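Local coordinates for protein aldo-keto reductase family 1, member B4 (Aldose reductase) (Schistosoma japonicum, PDB 4HBK) that probably reduces aldehydes and sugars to alcohols with NADPH, as an aldose reductase of the aldo-keto reductase family, at residues P58-A63 / K291-K296; H75-Y80 / N213-I218. All blocks are in the same frame, centred on the assembly; numbering follows the deposited sequence.

The two contacts join parts of the same barrel at its surface and in its core, and their chemistry differs accordingly. Contact 1 lies near the surface, joining the start of helix 60-71 to the loop and first turn of helix 295-302, so that early and late parts of the chain meet where the barrel closes. Van der Waals touches, one of them from a carboxylate oxygen, and one bridging water do the work. Contact 2 is buried almost at the centre of the chain, where strands 75-77 and 213-217 face each other across the barrel through polar side chains. Helix 60-71 leads directly into strand 75-77, and the contact centres stand about 17 Å apart.

Contact 1 (P58-A63 / K291-K296); sequences PGEVGA and KSVTFK
Val293 and Glu60 meet at the rim of the (beta/alpha)8 barrel, where the loop after strand 287-288 passes the first turn of helix 60-71, bringing the last strand's connection against the first barrel helix. The two side chains cross at about a right angle. Both methyls of Val293 face Glu60: CG1 packs on Glu60 CB at 3.8 Å, while CG2 comes up to Glu60 OE2 at 3.7 Å. The acidic chain bends at its second torsion (chi2 -71°), which brings one carboxylate oxygen, OE2, alongside the valine. Farther along, Phe295 sets the CE1 and CZ atoms of its ring against Ala63 CB, 4.1 Å from each; CG stands anti to the carbonyl carbon (chi1 -64°), and the ring reaches back toward helix 60-71. Lys67, one turn on in that helix, adds a cation-pi contact to the same ring. Before Phe295 the loop is shaped by an ST turn, in which Ser292 OG accepts from Thr294 N. No direct hydrogen bond joins the two segments; a water instead donates to Glu60 O at 2.8 Å and to Val293 O at 2.6 Å.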
loop_
_atom_site.group_PDB
_atom_site.type_symbol
_atom_site.label_atom_id
_atom_site.label_comp_id
_atom_site.label_asym_id
_atom_site.label_seq_id
_atom_site.Cartn_x
_atom_site.Cartn_y
_atom_site.Cartn_z
ATOM N N PRO A 58 -4.623 20.593 -1.058
ATOM C CA PRO A 58 -3.322 21.095 -0.596
ATOM C C PRO A 58 -3.294 21.380 0.909
ATOM O O PRO A 58 -4.229 21.991 1.438
ATOM C CB PRO A 58 -3.139 22.405 -1.387
ATOM C CG PRO A 58 -4.125 22.331 -2.516
ATOM C CD PRO A 58 -5.276 21.527 -1.991
ATOM N N GLY A 59 -2.227 20.949 1.583
ATOM C CA GLY A 59 -2.079 21.209 3.004
ATOM C C GLY A 59 -2.761 20.176 3.877
ATOM O O GLY A 59 -2.513 20.096 5.085
ATOM N N GLU A 60 -3.619 19.362 3.281
ATOM C CA GLU A 60 -4.305 18.334 4.057
ATOM C C GLU A 60 -3.366 17.177 4.444
ATOM O O GLU A 60 -3.405 16.699 5.585
ATOM C CB GLU A 60 -5.545 17.829 3.318
ATOM C CG GLU A 60 -6.658 18.873 3.203
ATOM C CD GLU A 60 -7.333 19.135 4.534
ATOM O OE1 GLU A 60 -7.521 20.313 4.894
ATOM O OE2 GLU A 60 -7.672 18.153 5.227
ATOM N N VAL A 61 -2.514 16.734 3.517
ATOM C CA VAL A 61 -1.643 15.602 3.816
ATOM C C VAL A 61 -0.621 15.910 4.915
ATOM O O VAL A 61 -0.369 15.078 5.793
ATOM C CB VAL A 61 -0.935 15.019 2.563
ATOM C CG1 VAL A 61 0.184 15.935 2.085
ATOM C CG2 VAL A 61 -0.371 13.647 2.887
ATOM N N GLY A 62 -0.046 17.108 4.878
ATOM C CA GLY A 62 0.932 17.500 5.877
ATOM C C GLY A 62 0.333 17.426 7.268
ATOM O O GLY A 62 0.932 16.884 8.210
ATOM N N ALA A 63 -0.875 17.960 7.396
ATOM C CA ALA A 63 -1.559 17.975 8.683
ATOM C C ALA A 63 -1.961 16.564 9.112
ATOM O O ALA A 63 -1.913 16.228 10.303
ATOM C CB ALA A 63 -2.773 18.889 8.626
ATOM N N LYS A 291 -6.728 5.436 4.117
ATOM C CA LYS A 291 -6.457 6.817 3.721
ATOM C C LYS A 291 -7.396 7.790 4.438
ATOM O O LYS A 291 -8.604 7.579 4.488
ATOM C CB LYS A 291 -6.661 6.975 2.212
ATOM C CG LYS A 291 -5.848 6.015 1.368
ATOM C CD LYS A 291 -6.175 6.139 -0.128
ATOM C CE LYS A 291 -5.300 5.206 -0.976
ATOM N NZ LYS A 291 -4.142 5.917 -1.573
ATOM N N SER A 292 -6.846 8.862 4.986
ATOM C CA SER A 292 -7.688 9.921 5.519
ATOM C C SER A 292 -6.917 11.214 5.728
ATOM O O SER A 292 -5.722 11.201 6.005
ATOM C CB SER A 292 -8.351 9.487 6.821
ATOM O OG SER A 292 -9.266 10.479 7.249
ATOM N N VAL A 293 -7.610 12.332 5.565
ATOM C CA VAL A 293 -7.055 13.618 5.942
ATOM C C VAL A 293 -7.954 14.279 6.982
ATOM O O VAL A 293 -7.684 15.395 7.408
ATOM C CB VAL A 293 -6.862 14.560 4.734
ATOM C CG1 VAL A 293 -5.719 14.059 3.835
ATOM C CG2 VAL A 293 -8.182 14.727 3.957
ATOM N N THR A 294 -9.011 13.578 7.394
ATOM C CA THR A 294 -9.903 14.068 8.451
ATOM C C THR A 294 -9.418 13.601 9.826
ATOM O O THR A 294 -9.369 12.401 10.090
ATOM C CB THR A 294 -11.336 13.557 8.254
ATOM O OG1 THR A 294 -11.746 13.772 6.898
ATOM C CG2 THR A 294 -12.292 14.287 9.180
ATOM N N PHE A 295 -9.071 14.550 10.698
ATOM C CA PHE A 295 -8.542 14.235 12.033
ATOM C C PHE A 295 -9.339 13.162 12.786
ATOM O O PHE A 295 -8.767 12.198 13.287
ATOM C CB PHE A 295 -8.449 15.497 12.904
ATOM C CG PHE A 295 -7.478 16.536 12.389
ATOM C CD1 PHE A 295 -6.606 16.247 11.349
ATOM C CD2 PHE A 295 -7.439 17.801 12.959
ATOM C CE1 PHE A 295 -5.718 17.206 10.881
ATOM C CE2 PHE A 295 -6.550 18.759 12.501
ATOM C CZ PHE A 295 -5.687 18.464 11.465
ATOM N N LYS A 296 -10.657 13.333 12.883
ATOM C CA LYS A 296 -11.482 12.385 13.634
ATOM C C LYS A 296 -11.419 10.970 13.058
ATOM O O LYS A 296 -11.470 9.999 13.805
ATOM C CB LYS A 296 -12.932 12.851 13.700
ATOM C CG LYS A 296 -13.116 14.211 14.372
ATOM C CD LYS A 296 -13.406 14.082 15.862
ATOM C CE LYS A 296 -14.658 14.884 16.252
ATOM N NZ LYS A 296 -15.037 14.689 17.689
HETATM O O HOH W 1 -5.272 16.428 7.605
#

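Contact 2 (H75-Y80 / N213-I218); sequences HLDCAY and NLQIEI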
loop_
_atom_site.group_PDB
_atom_site.type_symbol
_atom_site.label_atom_id
_atom_site.label_comp_id
_atom_site.label_asym_id
_atom_site.label_seq_id
_atom_site.Cartn_x
_atom_site.Cartn_y
_atom_site.Cartn_z
ATOM N N HIS A 75 3.802 4.307 10.847
ATOM C CA HIS A 75 3.918 3.734 9.521
ATOM C C HIS A 75 3.190 4.683 8.575
ATOM O O HIS A 75 2.025 5.011 8.811
ATOM C CB HIS A 75 3.272 2.345 9.533
ATOM C CG HIS A 75 3.132 1.704 8.185
ATOM N ND1 HIS A 75 2.753 0.385 8.035
ATOM C CD2 HIS A 75 3.287 2.196 6.935
ATOM C CE1 HIS A 75 2.701 0.088 6.748
ATOM N NE2 HIS A 75 3.021 1.162 6.056
ATOM N N LEU A 76 3.878 5.158 7.535
ATOM C CA LEU A 76 3.248 6.042 6.542
ATOM C C LEU A 76 3.396 5.431 5.169
ATOM O O LEU A 76 4.488 5.014 4.798
ATOM C CB LEU A 76 3.881 7.439 6.535
ATOM C CG LEU A 76 4.096 8.151 7.872
ATOM C CD1 LEU A 76 4.976 9.402 7.698
ATOM C CD2 LEU A 76 2.762 8.529 8.471
ATOM N N ASP A 77 2.301 5.380 4.411
ATOM C CA ASP A 77 2.325 4.794 3.073
ATOM C C ASP A 77 2.214 5.873 2.002
ATOM O O ASP A 77 1.200 6.555 1.910
ATOM C CB ASP A 77 1.210 3.760 2.921
ATOM C CG ASP A 77 1.203 3.094 1.557
ATOM O OD1 ASP A 77 1.823 2.022 1.401
ATOM O OD2 ASP A 77 0.562 3.628 0.630
ATOM N N CYS A 78 3.260 6.027 1.195
ATOM C CA CYS A 78 3.331 7.151 0.260
ATOM C C CYS A 78 3.435 6.669 -1.182
ATOM O O CYS A 78 3.535 5.475 -1.445
ATOM C CB CYS A 78 4.535 8.053 0.588
ATOM S SG CYS A 78 4.725 8.494 2.350
ATOM N N ALA A 79 3.412 7.601 -2.124
ATOM C CA ALA A 79 3.637 7.237 -3.512
ATOM C C ALA A 79 4.033 8.452 -4.331
ATOM O O ALA A 79 3.519 9.553 -4.134
ATOM C CB ALA A 79 2.412 6.526 -4.114
ATOM N N TYR A 80 4.974 8.238 -5.242
ATOM C CA TYR A 80 5.458 9.298 -6.101
ATOM C C TYR A 80 4.301 9.911 -6.858
ATOM O O TYR A 80 4.240 11.120 -7.052
ATOM C CB TYR A 80 6.471 8.723 -7.091
ATOM C CG TYR A 80 7.060 9.745 -8.031
ATOM C CD1 TYR A 80 8.302 10.313 -7.776
ATOM C CD2 TYR A 80 6.383 10.134 -9.181
ATOM C CE1 TYR A 80 8.854 11.243 -8.642
ATOM C CE2 TYR A 80 6.926 11.071 -10.049
ATOM C CZ TYR A 80 8.159 11.621 -9.776
ATOM O OH TYR A 80 8.708 12.547 -10.640
ATOM N N ASN A 213 6.684 -7.724 0.480
ATOM C CA ASN A 213 5.328 -7.256 0.697
ATOM C C ASN A 213 4.556 -7.099 -0.608
ATOM O O ASN A 213 5.133 -6.761 -1.645
ATOM C CB ASN A 213 5.367 -5.936 1.477
ATOM C CG ASN A 213 4.004 -5.307 1.645
ATOM O OD1 ASN A 213 3.661 -4.363 0.931
ATOM N ND2 ASN A 213 3.219 -5.810 2.601
ATOM N N LEU A 214 3.256 -7.373 -0.551
ATOM C CA LEU A 214 2.366 -7.182 -1.687
ATOM C C LEU A 214 1.253 -6.275 -1.185
ATOM O O LEU A 214 0.674 -6.540 -0.123
ATOM C CB LEU A 214 1.777 -8.524 -2.140
ATOM C CG LEU A 214 0.650 -8.480 -3.180
ATOM C CD1 LEU A 214 1.163 -8.026 -4.544
ATOM C CD2 LEU A 214 -0.070 -9.830 -3.295
ATOM N N GLN A 215 0.978 -5.199 -1.919
ATOM C CA GLN A 215 -0.104 -4.289 -1.560
ATOM C C GLN A 215 -1.165 -4.378 -2.645
ATOM O O GLN A 215 -0.863 -4.209 -3.820
ATOM C CB GLN A 215 0.392 -2.835 -1.398
ATOM C CG GLN A 215 -0.725 -1.846 -1.001
ATOM C CD GLN A 215 -0.238 -0.411 -0.723
ATOM O OE1 GLN A 215 -0.777 0.544 -1.277
ATOM N NE2 GLN A 215 0.761 -0.263 0.152
ATOM N N ILE A 216 -2.397 -4.654 -2.246
ATOM C CA ILE A 216 -3.490 -4.878 -3.182
ATOM C C ILE A 216 -4.775 -4.407 -2.526
ATOM O O ILE A 216 -4.814 -4.223 -1.307
ATOM C CB ILE A 216 -3.653 -6.377 -3.502
ATOM C CG1 ILE A 216 -3.512 -7.215 -2.214
ATOM C CG2 ILE A 216 -2.647 -6.811 -4.563
ATOM C CD1 ILE A 216 -3.727 -8.725 -2.408
ATOM N N GLU A 217 -5.826 -4.233 -3.326
ATOM C CA GLU A 217 -7.139 -3.881 -2.798
ATOM C C GLU A 217 -7.737 -5.037 -2.013
ATOM O O GLU A 217 -7.918 -6.139 -2.540
ATOM C CB GLU A 217 -8.092 -3.473 -3.924
ATOM C CG GLU A 217 -9.558 -3.378 -3.505
ATOM C CD GLU A 217 -10.464 -2.990 -4.670
ATOM O OE1 GLU A 217 -9.946 -2.739 -5.784
ATOM O OE2 GLU A 217 -11.693 -2.934 -4.470
ATOM N N ILE A 218 -8.042 -4.777 -0.747
ATOM C CA ILE A 218 -8.664 -5.777 0.111
ATOM C C ILE A 218 -9.627 -5.101 1.099
ATOM O O ILE A 218 -9.264 -4.143 1.806
ATOM C CB ILE A 218 -7.612 -6.600 0.899
ATOM C CG1 ILE A 218 -6.448 -7.019 0.003
ATOM C CG2 ILE A 218 -8.252 -7.837 1.537
ATOM C CD1 ILE A 218 -5.349 -7.751 0.779
HETATM O O HOH W 2 -2.061 2.808 -0.431
#
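Asp77 and Gln215 reach toward each other from opposite walls of the parallel (beta/alpha)8 barrel, one from strand 75-77 and the other from strand 213-217, and meet in its interior. Asp77 probably corresponds to the aspartate of the family's Asp-Tyr-Lys-His tetrad. The backbones stay well apart, 10.5 Å between Asp77 CA and Gln215 CA, so the span is made by side chains alone. Gln215 does most of the reaching: CG is anti to the backbone N (chi1 -179°) and the chain stays extended beyond it, carrying the amide into the barrel interior.

The direct bond is a hydrogen bond from Gln215 NE2 to Asp77 OD1, 2.8 Å long and fairly straight at the hydrogen. The acceptor lies close to the amide plane, whereas the donor stands 37° out of the carboxylate plane. The two flat groups are turned 46° against each other.

Charge pairing concerns the other carboxylate oxygen. Asp77 OD2 forms a salt bridge with Lys111, the residue predicted to lower the pKa of the proton-donor tyrosine, Tyr82. Gln215 also touches Lys111 and, by holding OD1, probably helps to position the carboxylate that pairs with it.

Water supplies the remaining link: one molecule lies within hydrogen-bonding distance of Asp77 OD2 (2.9 Å) and Gln215 OE1 (2.7 Å).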